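Manganese-binding protein (Chlamydia trachomatis, PDB 6NSI) binds iron, manganese and nickel ions, preferring ferrous iron, and delivers them to the membrane permease of the YtgABCD ABC transporter for import. Local coordinates at residues G188-R191 and S192-S196; I206-R209 and D210-R213; E216-A220 and N221-V225. One frame throughout, in Å; residues are numbered along the deposited sequence.

Interaction 1 of 3, residues G188-R191 and S192-S196; sequences GEWR and SRCIS
Ser192 N and Arg193 N turn back on the carbonyls of Glu189 and Trp190, winding residues 189 to 193 into a 3-10 segment, as the i to i+3 spacing of both bonds shows. The Arg193 N to Trp190 O bond measures 2.8 Å, and Ser192 N meets Glu189 O at 3.2 Å. The Ser192 side chain bends back over the same acceptor: with chi1 at 81°, OG sits between its own N and carbonyl carbon, 3.0 Å from Glu189 O. Gly188, with positive phi, ends helix 182-187 just before the turn. The segment thus forms the link from that helix into strand 194-195, which pairs in parallel with strand 164-165; the backbone of Arg193 and Ile195 bonds to that of Leu164. This is structural packing away from the metal site, the side chain of Cys194 being about 13 Å from the bound iron(III) ion. Water 1 spans the junction, bonding to Cys194 O and to Arg191 O, the latter at 2.8 Å. Among the side chains, Cys194 SG approaches the indole of Trp190 at the benzo ring, 4.1 Å from CZ3. It lies 74° off the ring normal, an oblique sulfur-aromatic contact. Arg191 packs against the same indole: its CG is 3.3 Å above the ring plane, displaced toward the rim, while its guanidinium places one face over Trp190 CZ2. Arg193 leaves in another direction, although its CG still passes Trp190 O at 3.1 Å. Its NE bonds to Arg162 O, its NH1 forms a salt bridge with Glu184, and Tyr163 adds a cation-pi contact.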
ATOM      1  N   GLY A 188      -8.116  -8.520 -17.687  1.00 48.45           N
ATOM      2  CA  GLY A 188      -8.401  -8.822 -16.303  1.00 40.12           C
ATOM      3  C   GLY A 188      -7.843 -10.146 -15.819  1.00 46.36           C
ATOM      4  O   GLY A 188      -7.998 -10.473 -14.627  1.00 37.94           O
ATOM      5  N   GLU A 189      -7.184 -10.917 -16.691  1.00 40.29           N
ATOM      6  CA  GLU A 189      -6.572 -12.155 -16.226  1.00 46.12           C
ATOM      7  C   GLU A 189      -5.312 -11.920 -15.401  1.00 31.95           C
ATOM      8  O   GLU A 189      -4.697 -12.895 -14.965  1.00 32.67           O
ATOM      9  CB  GLU A 189      -6.280 -13.073 -17.415  1.00 47.96           C
ATOM     10  CG  GLU A 189      -7.496 -13.930 -17.776  1.00 56.93           C
ATOM     11  CD  GLU A 189      -7.468 -14.455 -19.198  1.00 71.03           C
ATOM     12  OE1 GLU A 189      -6.392 -14.411 -19.847  1.00 76.56           O
ATOM     13  OE2 GLU A 189      -8.542 -14.907 -19.666  1.00 69.30           O
ATOM     14  N   TRP A 190      -4.915 -10.659 -15.199  1.00 31.71           N
ATOM     15  CA  TRP A 190      -3.872 -10.345 -14.235  1.00 29.56           C
ATOM     16  C   TRP A 190      -4.225 -10.870 -12.849  1.00 28.20           C
ATOM     17  O   TRP A 190      -3.331 -11.232 -12.079  1.00 24.23           O
ATOM     18  CB  TRP A 190      -3.647  -8.830 -14.186  1.00 29.07           C
ATOM     19  CG  TRP A 190      -4.781  -8.050 -13.578  1.00 30.24           C
ATOM     20  CD1 TRP A 190      -5.792  -7.418 -14.245  1.00 30.16           C
ATOM     21  CD2 TRP A 190      -5.025  -7.819 -12.172  1.00 32.92           C
ATOM     22  NE1 TRP A 190      -6.642  -6.803 -13.350  1.00 34.16           N
ATOM     23  CE2 TRP A 190      -6.193  -7.035 -12.074  1.00 36.45           C
ATOM     24  CE3 TRP A 190      -4.363  -8.195 -10.994  1.00 29.81           C
ATOM     25  CZ2 TRP A 190      -6.721  -6.626 -10.842  1.00 36.18           C
ATOM     26  CZ3 TRP A 190      -4.896  -7.786  -9.766  1.00 27.90           C
ATOM     27  CH2 TRP A 190      -6.062  -7.015  -9.705  1.00 29.99           C
ATOM     28  N   ARG A 191      -5.521 -10.924 -12.524  1.00 29.63           N
ATOM     29  CA  ARG A 191      -5.968 -11.374 -11.207  1.00 30.11           C
ATOM     30  C   ARG A 191      -5.545 -12.807 -10.910  1.00 27.36           C
ATOM     31  O   ARG A 191      -5.422 -13.174  -9.740  1.00 29.51           O
ATOM     32  CB  ARG A 191      -7.487 -11.232 -11.102  1.00 35.52           C
ATOM     33  CG  ARG A 191      -7.968  -9.810 -10.912  1.00 38.94           C
ATOM     34  CD  ARG A 191      -9.292  -9.809 -10.178  1.00 53.30           C
ATOM     35  NE  ARG A 191      -9.536  -8.595  -9.406  1.00 47.88           N
ATOM     36  CZ  ARG A 191     -10.185  -7.530  -9.877  1.00 59.94           C
ATOM     37  NH1 ARG A 191     -10.636  -7.526 -11.130  1.00 52.53           N
ATOM     38  NH2 ARG A 191     -10.377  -6.464  -9.098  1.00 49.13           N
ATOM     39  N   SER A 192      -5.289 -13.621 -11.937  1.00 25.24           N
ATOM     40  CA  SER A 192      -4.740 -14.953 -11.679  1.00 29.52           C
ATOM     41  C   SER A 192      -3.379 -14.900 -10.983  1.00 24.71           C
ATOM     42  O   SER A 192      -2.946 -15.904 -10.395  1.00 23.26           O
ATOM     43  CB  SER A 192      -4.619 -15.726 -12.995  1.00 32.27           C
ATOM     44  OG  SER A 192      -3.432 -15.328 -13.669  1.00 37.93           O
ATOM     45  N   ARG A 193      -2.701 -13.750 -11.007  1.00 21.43           N
ATOM     46  CA  ARG A 193      -1.321 -13.658 -10.533  1.00 21.85           C
ATOM     47  C   ARG A 193      -1.159 -13.343  -9.042  1.00 19.62           C
ATOM     48  O   ARG A 193      -0.018 -13.287  -8.563  1.00 17.64           O
ATOM     49  CB  ARG A 193      -0.570 -12.616 -11.368  1.00 22.53           C
ATOM     50  CG  ARG A 193      -0.803 -12.805 -12.876  1.00 27.29           C
ATOM     51  CD  ARG A 193       0.402 -12.367 -13.676  1.00 30.25           C
ATOM     52  NE  ARG A 193       1.300 -13.496 -13.645  1.00 48.19           N
ATOM     53  CZ  ARG A 193       1.584 -14.254 -14.688  1.00 33.82           C
ATOM     54  NH1 ARG A 193       1.081 -13.967 -15.867  1.00 39.58           N
ATOM     55  NH2 ARG A 193       2.381 -15.300 -14.523  1.00 30.39           N
ATOM     56  N   CYS A 194      -2.233 -13.146  -8.282  1.00 20.72           N
ATOM     57  CA  CYS A 194      -2.072 -12.972  -6.840  1.00 16.87           C
ATOM     58  C   CYS A 194      -3.236 -13.635  -6.106  1.00 22.84           C
ATOM     59  O   CYS A 194      -4.354 -13.726  -6.629  1.00 21.91           O
ATOM     60  CB  CYS A 194      -1.959 -11.475  -6.455  1.00 18.42           C
ATOM     61  SG  CYS A 194      -3.388 -10.417  -6.933  1.00 25.64           S
ATOM     62  N   ILE A 195      -2.970 -14.095  -4.884  1.00 18.63           N
ATOM     63  CA  ILE A 195      -4.004 -14.712  -4.044  1.00 21.04           C
ATOM     64  C   ILE A 195      -3.581 -14.581  -2.586  1.00 20.94           C
ATOM     65  O   ILE A 195      -2.397 -14.425  -2.272  1.00 17.13           O
ATOM     66  CB  ILE A 195      -4.253 -16.203  -4.413  1.00 18.06           C
ATOM     67  CG1 ILE A 195      -5.641 -16.650  -3.920  1.00 23.10           C
ATOM     68  CG2 ILE A 195      -3.178 -17.090  -3.800  1.00 19.43           C
ATOM     69  CD1 ILE A 195      -6.075 -18.004  -4.435  1.00 29.59           C
ATOM     70  N   SER A 196      -4.561 -14.651  -1.680  1.00 20.96           N
ATOM     71  CA  SER A 196      -4.303 -14.554  -0.252  1.00 17.73           C
ATOM     72  C   SER A 196      -5.492 -15.159   0.469  1.00 21.48           C
ATOM     73  O   SER A 196      -6.622 -15.075  -0.034  1.00 20.22           O
ATOM     74  CB  SER A 196      -4.078 -13.091   0.190  1.00 21.04           C
ATOM     75  OG  SER A 196      -5.192 -12.271  -0.098  1.00 23.33           O
TER
HETATM   76  O   HOH W   1      -5.955 -15.230  -7.858  1.00 28.70           O

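Interaction 2 of 3, residues I206-R209 and D210-R213; sequences ISIR and DIMR
A capping box between Ser207 and Asp210 starts helix 208-221, and its two bonds are reciprocal. Ser207 N donates to Asp210 OD2 at 2.8 Å, nearly linear at 170°, using the anti lone pair of the carboxylate oxygen. In return Asp210 N donates to Ser207 OG over 3.2 Å, while Arg209 N makes a weak bond to the same hydroxyl oxygen. The Asp210 torsion, chi1 -62°, places CG beside its own N and turns the carboxylate back to the cap. Its other oxygen, OD1, accepts Arg213 NH2 at 2.9 Å in a salt bridge lying almost in the guanidinium plane, one turn along the helix. Regular winding follows, with Ile211 N bonded to Ser207 O and Met212 N to Ile208 O. Ile206 CG2 packs on Asp210 CB at 3.8 Å and meets Ile211 CD1 at 4.2 Å, a hydrophobic staple joining the residue before the N-cap to the helix's fourth; both isoleucines touch Ala236 of helix 235-242. A sodium ion, distinct from the one at Ser219 and Asp222, lies about 3 Å from the nearest atom of the Ser207 side chain. Capping box and hydrophobic staple together mark a helix N-terminus.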
ATOM      1  N   ILE A 206     -11.012 -16.017   8.559  1.00 44.18           N
ATOM      2  CA  ILE A 206     -10.440 -16.892   7.532  1.00 38.97           C
ATOM      3  C   ILE A 206     -10.909 -18.322   7.771  1.00 42.58           C
ATOM      4  O   ILE A 206     -10.743 -18.865   8.872  1.00 44.72           O
ATOM      5  CB  ILE A 206      -8.902 -16.830   7.528  1.00 40.83           C
ATOM      6  CG1 ILE A 206      -8.414 -15.390   7.310  1.00 33.81           C
ATOM      7  CG2 ILE A 206      -8.350 -17.814   6.478  1.00 32.45           C
ATOM      8  CD1 ILE A 206      -6.952 -15.153   7.709  1.00 33.34           C
ATOM      9  N   SER A 207     -11.453 -18.948   6.731  1.00 38.82           N
ATOM     10  CA  SER A 207     -12.128 -20.235   6.834  1.00 35.13           C
ATOM     11  C   SER A 207     -11.266 -21.342   6.236  1.00 35.87           C
ATOM     12  O   SER A 207     -10.290 -21.085   5.525  1.00 31.27           O
ATOM     13  CB  SER A 207     -13.482 -20.180   6.116  1.00 31.12           C
ATOM     14  OG  SER A 207     -13.321 -20.462   4.725  1.00 39.93           O
ATOM     15  N   ILE A 208     -11.651 -22.592   6.517  1.00 27.65           N
ATOM     16  CA  ILE A 208     -10.994 -23.731   5.872  1.00 33.56           C
ATOM     17  C   ILE A 208     -11.121 -23.646   4.352  1.00 27.30           C
ATOM     18  O   ILE A 208     -10.236 -24.101   3.627  1.00 25.85           O
ATOM     19  CB  ILE A 208     -11.553 -25.074   6.411  1.00 37.04           C
ATOM     20  CG1 ILE A 208     -10.723 -26.261   5.876  1.00 34.10           C
ATOM     21  CG2 ILE A 208     -13.042 -25.251   6.072  1.00 29.52           C
ATOM     22  CD1 ILE A 208      -9.248 -26.201   6.208  1.00 32.43           C
ATOM     23  N   ARG A 209     -12.208 -23.058   3.852  1.00 26.17           N
ATOM     24  CA  ARG A 209     -12.376 -22.876   2.410  1.00 30.94           C
ATOM     25  C   ARG A 209     -11.303 -21.948   1.830  1.00 29.92           C
ATOM     26  O   ARG A 209     -10.819 -22.167   0.712  1.00 24.73           O
ATOM     27  CB  ARG A 209     -13.780 -22.324   2.135  1.00 28.75           C
ATOM     28  CG  ARG A 209     -14.892 -23.315   2.451  1.00 37.34           C
ATOM     29  CD  ARG A 209     -15.347 -24.075   1.211  1.00 45.26           C
ATOM     30  NE  ARG A 209     -16.180 -25.229   1.560  1.00 43.38           N
ATOM     31  CZ  ARG A 209     -16.598 -26.151   0.698  1.00 40.25           C
ATOM     32  NH1 ARG A 209     -16.272 -26.070  -0.592  1.00 39.69           N
ATOM     33  NH2 ARG A 209     -17.350 -27.159   1.125  1.00 38.00           N
ATOM     34  N   ASP A 210     -10.930 -20.905   2.581  1.00 25.74           N
ATOM     35  CA  ASP A 210      -9.869 -19.987   2.163  1.00 32.00           C
ATOM     36  C   ASP A 210      -8.511 -20.666   2.171  1.00 29.86           C
ATOM     37  O   ASP A 210      -7.678 -20.405   1.292  1.00 29.00           O
ATOM     38  CB  ASP A 210      -9.807 -18.779   3.090  1.00 28.36           C
ATOM     39  CG  ASP A 210     -11.074 -17.964   3.077  1.00 39.54           C
ATOM     40  OD1 ASP A 210     -11.513 -17.551   1.982  1.00 42.30           O
ATOM     41  OD2 ASP A 210     -11.618 -17.730   4.173  1.00 39.26           O
ATOM     42  N   ILE A 211      -8.243 -21.479   3.202  1.00 24.40           N
ATOM     43  CA  ILE A 211      -7.028 -22.287   3.214  1.00 25.27           C
ATOM     44  C   ILE A 211      -6.988 -23.145   1.965  1.00 26.80           C
ATOM     45  O   ILE A 211      -5.997 -23.151   1.223  1.00 28.62           O
ATOM     46  CB  ILE A 211      -6.954 -23.160   4.484  1.00 29.48           C
ATOM     47  CG1 ILE A 211      -6.826 -22.300   5.739  1.00 27.23           C
ATOM     48  CG2 ILE A 211      -5.782 -24.145   4.396  1.00 23.79           C
ATOM     49  CD1 ILE A 211      -5.907 -21.118   5.593  1.00 37.16           C
ATOM     50  N   MET A 212      -8.095 -23.843   1.694  1.00 29.22           N
ATOM     51  CA  MET A 212      -8.138 -24.784   0.584  1.00 25.37           C
ATOM     52  C   MET A 212      -7.964 -24.069  -0.743  1.00 27.98           C
ATOM     53  O   MET A 212      -7.234 -24.545  -1.622  1.00 25.43           O
ATOM     54  CB  MET A 212      -9.456 -25.549   0.594  1.00 25.29           C
ATOM     55  CG  MET A 212      -9.542 -26.570  -0.557  1.00 33.76           C
ATOM     56  SD  MET A 212     -10.463 -25.943  -1.998  1.00 54.02           S
ATOM     57  CE  MET A 212     -12.044 -25.545  -1.199  1.00 40.90           C
ATOM     58  N   ARG A 213      -8.649 -22.936  -0.905  1.00 27.23           N
ATOM     59  CA  ARG A 213      -8.508 -22.116  -2.102  1.00 29.08           C
ATOM     60  C   ARG A 213      -7.036 -21.805  -2.393  1.00 27.21           C
ATOM     61  O   ARG A 213      -6.553 -22.013  -3.513  1.00 27.83           O
ATOM     62  CB  ARG A 213      -9.323 -20.837  -1.906  1.00 28.59           C
ATOM     63  CG  ARG A 213      -9.277 -19.847  -3.031  1.00 35.31           C
ATOM     64  CD  ARG A 213     -10.364 -18.791  -2.815  1.00 32.15           C
ATOM     65  NE  ARG A 213     -10.310 -18.186  -1.473  1.00 35.95           N
ATOM     66  CZ  ARG A 213      -9.486 -17.192  -1.131  1.00 35.54           C
ATOM     67  NH1 ARG A 213      -8.623 -16.704  -2.013  1.00 29.30           N
ATOM     68  NH2 ARG A 213      -9.499 -16.697   0.100  1.00 34.29           N
TER

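Interaction 3 of 3, residues E216-A220 and N221-V225; sequences EYISA and NDVEV. With NA (sodium ion), chain C.
One face of the Tyr217 ring carries the side-chain amide of Asn221, whose end lies over the ring centre. The two planes are 76° apart, so the amide stands nearly upright on the ring instead of stacking with it. Val223 approaches the same ring obliquely, its CG2 4.1 Å from Tyr217 CE1. Tyr217 CG lies opposite its backbone N, chi1 178°, which swings the ring alongside the last turn where Asn221 and Val223 can meet it; the OH then bonds to Ser192 O. Beneath the side chains the helix comes to its end. Asn221 N still makes the regular bond to Tyr217 O, at 2.9 Å. One residue later Asp222 takes a positive phi of 53°, and the chain doubles back so that Val223 N reaches Ile218 O, also at 2.9 Å. This i to i+5 bond is accompanied by an apolar contact between the same two residues, Ile218 CG1 to Val223 CB at 4.1 Å, with the side chains crossing at about a right angle. Val223 also packs on Val165 of strand 164-165. On the polar side of the turn a sodium ion joins the helix end to Asp222. The sodium ion is bound by Ser219 O and Asp222 OD1, each at 2.3 Å, and by water 2. Using a late helical carbonyl as a ligand brings an oxygen from the negative end of the helix dipole to the cation, which would suit its charge. The positive phi, the 6→1 bond and the apolar pair are those of a Schellman motif at a helix C-terminus, while Ser219 O, acceptor of the motif's usual second bond, serves here as a sodium ligand.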
ATOM      1  N   GLU A 216      -4.917 -25.025  -3.295  1.00 26.08           N
ATOM      2  CA  GLU A 216      -5.111 -25.476  -4.672  1.00 28.23           C
ATOM      3  C   GLU A 216      -4.447 -24.524  -5.666  1.00 30.22           C
ATOM      4  O   GLU A 216      -3.886 -24.963  -6.684  1.00 26.07           O
ATOM      5  CB  GLU A 216      -6.603 -25.624  -4.963  1.00 32.00           C
ATOM      6  CG  GLU A 216      -7.285 -26.734  -4.146  1.00 29.56           C
ATOM      7  CD  GLU A 216      -8.682 -27.077  -4.657  1.00 34.49           C
ATOM      8  OE1 GLU A 216      -9.435 -26.164  -5.057  1.00 32.04           O
ATOM      9  OE2 GLU A 216      -9.038 -28.263  -4.650  1.00 31.21           O
ATOM     10  N   TYR A 217      -4.505 -23.220  -5.392  1.00 25.19           N
ATOM     11  CA  TYR A 217      -3.791 -22.252  -6.225  1.00 21.81           C
ATOM     12  C   TYR A 217      -2.294 -22.522  -6.220  1.00 25.22           C
ATOM     13  O   TYR A 217      -1.647 -22.469  -7.272  1.00 25.95           O
ATOM     14  CB  TYR A 217      -4.085 -20.840  -5.727  1.00 23.96           C
ATOM     15  CG  TYR A 217      -3.390 -19.685  -6.431  1.00 21.71           C
ATOM     16  CD1 TYR A 217      -2.089 -19.318  -6.088  1.00 23.86           C
ATOM     17  CD2 TYR A 217      -4.066 -18.906  -7.366  1.00 23.18           C
ATOM     18  CE1 TYR A 217      -1.459 -18.208  -6.689  1.00 20.17           C
ATOM     19  CE2 TYR A 217      -3.441 -17.796  -7.984  1.00 25.74           C
ATOM     20  CZ  TYR A 217      -2.141 -17.462  -7.635  1.00 20.07           C
ATOM     21  OH  TYR A 217      -1.501 -16.359  -8.211  1.00 18.24           O
ATOM     22  N   ILE A 218      -1.724 -22.790  -5.042  1.00 22.10           N
ATOM     23  CA  ILE A 218      -0.286 -23.060  -4.949  1.00 23.54           C
ATOM     24  C   ILE A 218       0.079 -24.278  -5.795  1.00 26.17           C
ATOM     25  O   ILE A 218       1.062 -24.267  -6.544  1.00 25.40           O
ATOM     26  CB  ILE A 218       0.120 -23.245  -3.472  1.00 24.23           C
ATOM     27  CG1 ILE A 218       0.294 -21.899  -2.781  1.00 22.16           C
ATOM     28  CG2 ILE A 218       1.384 -24.101  -3.335  1.00 24.46           C
ATOM     29  CD1 ILE A 218       0.361 -22.049  -1.268  1.00 19.65           C
ATOM     30  N   SER A 219      -0.727 -25.331  -5.723  1.00 24.53           N
ATOM     31  CA  SER A 219      -0.401 -26.530  -6.480  1.00 31.03           C
ATOM     32  C   SER A 219      -0.716 -26.365  -7.968  1.00 30.37           C
ATOM     33  O   SER A 219       0.014 -26.899  -8.812  1.00 30.80           O
ATOM     34  CB  SER A 219      -1.122 -27.740  -5.872  1.00 35.40           C
ATOM     35  OG  SER A 219      -2.416 -27.878  -6.408  1.00 41.82           O
ATOM     36  N   ALA A 220      -1.753 -25.601  -8.316  1.00 26.73           N
ATOM     37  CA  ALA A 220      -2.060 -25.388  -9.727  1.00 27.63           C
ATOM     38  C   ALA A 220      -0.968 -24.577 -10.407  1.00 35.12           C
ATOM     39  O   ALA A 220      -0.595 -24.870 -11.545  1.00 29.34           O
ATOM     40  CB  ALA A 220      -3.414 -24.691  -9.887  1.00 29.41           C
ATOM     41  N   ASN A 221      -0.440 -23.561  -9.724  1.00 28.46           N
ATOM     42  CA  ASN A 221       0.571 -22.679 -10.296  1.00 24.66           C
ATOM     43  C   ASN A 221       1.989 -23.043  -9.884  1.00 26.21           C
ATOM     44  O   ASN A 221       2.924 -22.317 -10.233  1.00 26.58           O
ATOM     45  CB  ASN A 221       0.266 -21.231  -9.921  1.00 22.34           C
ATOM     46  CG  ASN A 221      -1.050 -20.766 -10.494  1.00 26.18           C
ATOM     47  OD1 ASN A 221      -1.914 -20.247  -9.781  1.00 28.46           O
ATOM     48  ND2 ASN A 221      -1.230 -20.992 -11.776  1.00 25.19           N
ATOM     49  N   ASP A 222       2.170 -24.147  -9.158  1.00 24.91           N
ATOM     50  CA  ASP A 222       3.499 -24.582  -8.724  1.00 30.74           C
ATOM     51  C   ASP A 222       4.240 -23.463  -8.009  1.00 25.28           C
ATOM     52  O   ASP A 222       5.420 -23.213  -8.261  1.00 22.99           O
ATOM     53  CB  ASP A 222       4.319 -25.097  -9.907  1.00 30.19           C
ATOM     54  CG  ASP A 222       3.647 -26.235 -10.607  1.00 32.97           C
ATOM     55  OD1 ASP A 222       3.309 -27.203  -9.903  1.00 33.79           O
ATOM     56  OD2 ASP A 222       3.459 -26.170 -11.848  1.00 31.77           O
ATOM     57  N   VAL A 223       3.532 -22.767  -7.117  1.00 24.33           N
ATOM     58  CA  VAL A 223       4.153 -21.729  -6.313  1.00 20.52           C
ATOM     59  C   VAL A 223       5.088 -22.385  -5.302  1.00 25.09           C
ATOM     60  O   VAL A 223       4.701 -23.333  -4.609  1.00 26.01           O
ATOM     61  CB  VAL A 223       3.061 -20.894  -5.614  1.00 18.68           C
ATOM     62  CG1 VAL A 223       3.671 -19.902  -4.675  1.00 20.80           C
ATOM     63  CG2 VAL A 223       2.164 -20.185  -6.623  1.00 18.72           C
ATOM     64  N   GLU A 224       6.323 -21.881  -5.191  1.00 21.71           N
ATOM     65  CA  GLU A 224       7.282 -22.484  -4.278  1.00 27.64           C
ATOM     66  C   GLU A 224       7.458 -21.707  -2.983  1.00 30.79           C
ATOM     67  O   GLU A 224       7.987 -22.262  -2.011  1.00 28.97           O
ATOM     68  CB  GLU A 224       8.653 -22.627  -4.952  1.00 32.16           C
ATOM     69  CG  GLU A 224       8.640 -23.433  -6.228  1.00 28.35           C
ATOM     70  CD  GLU A 224       9.919 -23.225  -7.027  1.00 38.30           C
ATOM     71  OE1 GLU A 224      11.014 -23.243  -6.419  1.00 32.20           O
ATOM     72  OE2 GLU A 224       9.829 -23.000  -8.249  1.00 32.11           O
ATOM     73  N   VAL A 225       7.023 -20.448  -2.944  1.00 27.23           N
ATOM     74  CA  VAL A 225       7.220 -19.598  -1.784  1.00 29.43           C
ATOM     75  C   VAL A 225       5.983 -18.725  -1.588  1.00 26.84           C
ATOM     76  O   VAL A 225       5.319 -18.319  -2.549  1.00 25.96           O
ATOM     77  CB  VAL A 225       8.514 -18.756  -1.947  1.00 28.55           C
ATOM     78  CG1 VAL A 225       8.511 -18.063  -3.289  1.00 27.00           C
ATOM     79  CG2 VAL A 225       8.683 -17.772  -0.793  1.00 24.27           C
TER
HETATM   80 NA    NA C 402       1.431 -28.559  -9.549  1.00 32.10          NA
HETATM   81  O   HOH W   2       0.754 -27.542 -11.747  1.00 38.99           O
HETATM   82  O   HOH W   3       1.918 -24.761 -13.260  1.00 39.32           O

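Overall arrangement
The three contacts follow one another along the chain: the turn into strand 194-195, then the first and the last turns of helix 208-221. Interactions 2 and 3 share that helix, their centres about 15 Å apart, one at its capped start and one at its end. Interaction 1 lies about 17 Å from interaction 2 and 13 Å from interaction 3, measured between centres, and touches both. Ser196 O meets Arg213 NH1 at 3.3 Å, and Ile195 CG2 packs on Tyr217 CD1. The middle of the helix, around Arg213 to Tyr217, thereby packs against strand 194-195 and the residue after it, in the part of the chain that also supplies His168 and Asp260 to the iron site.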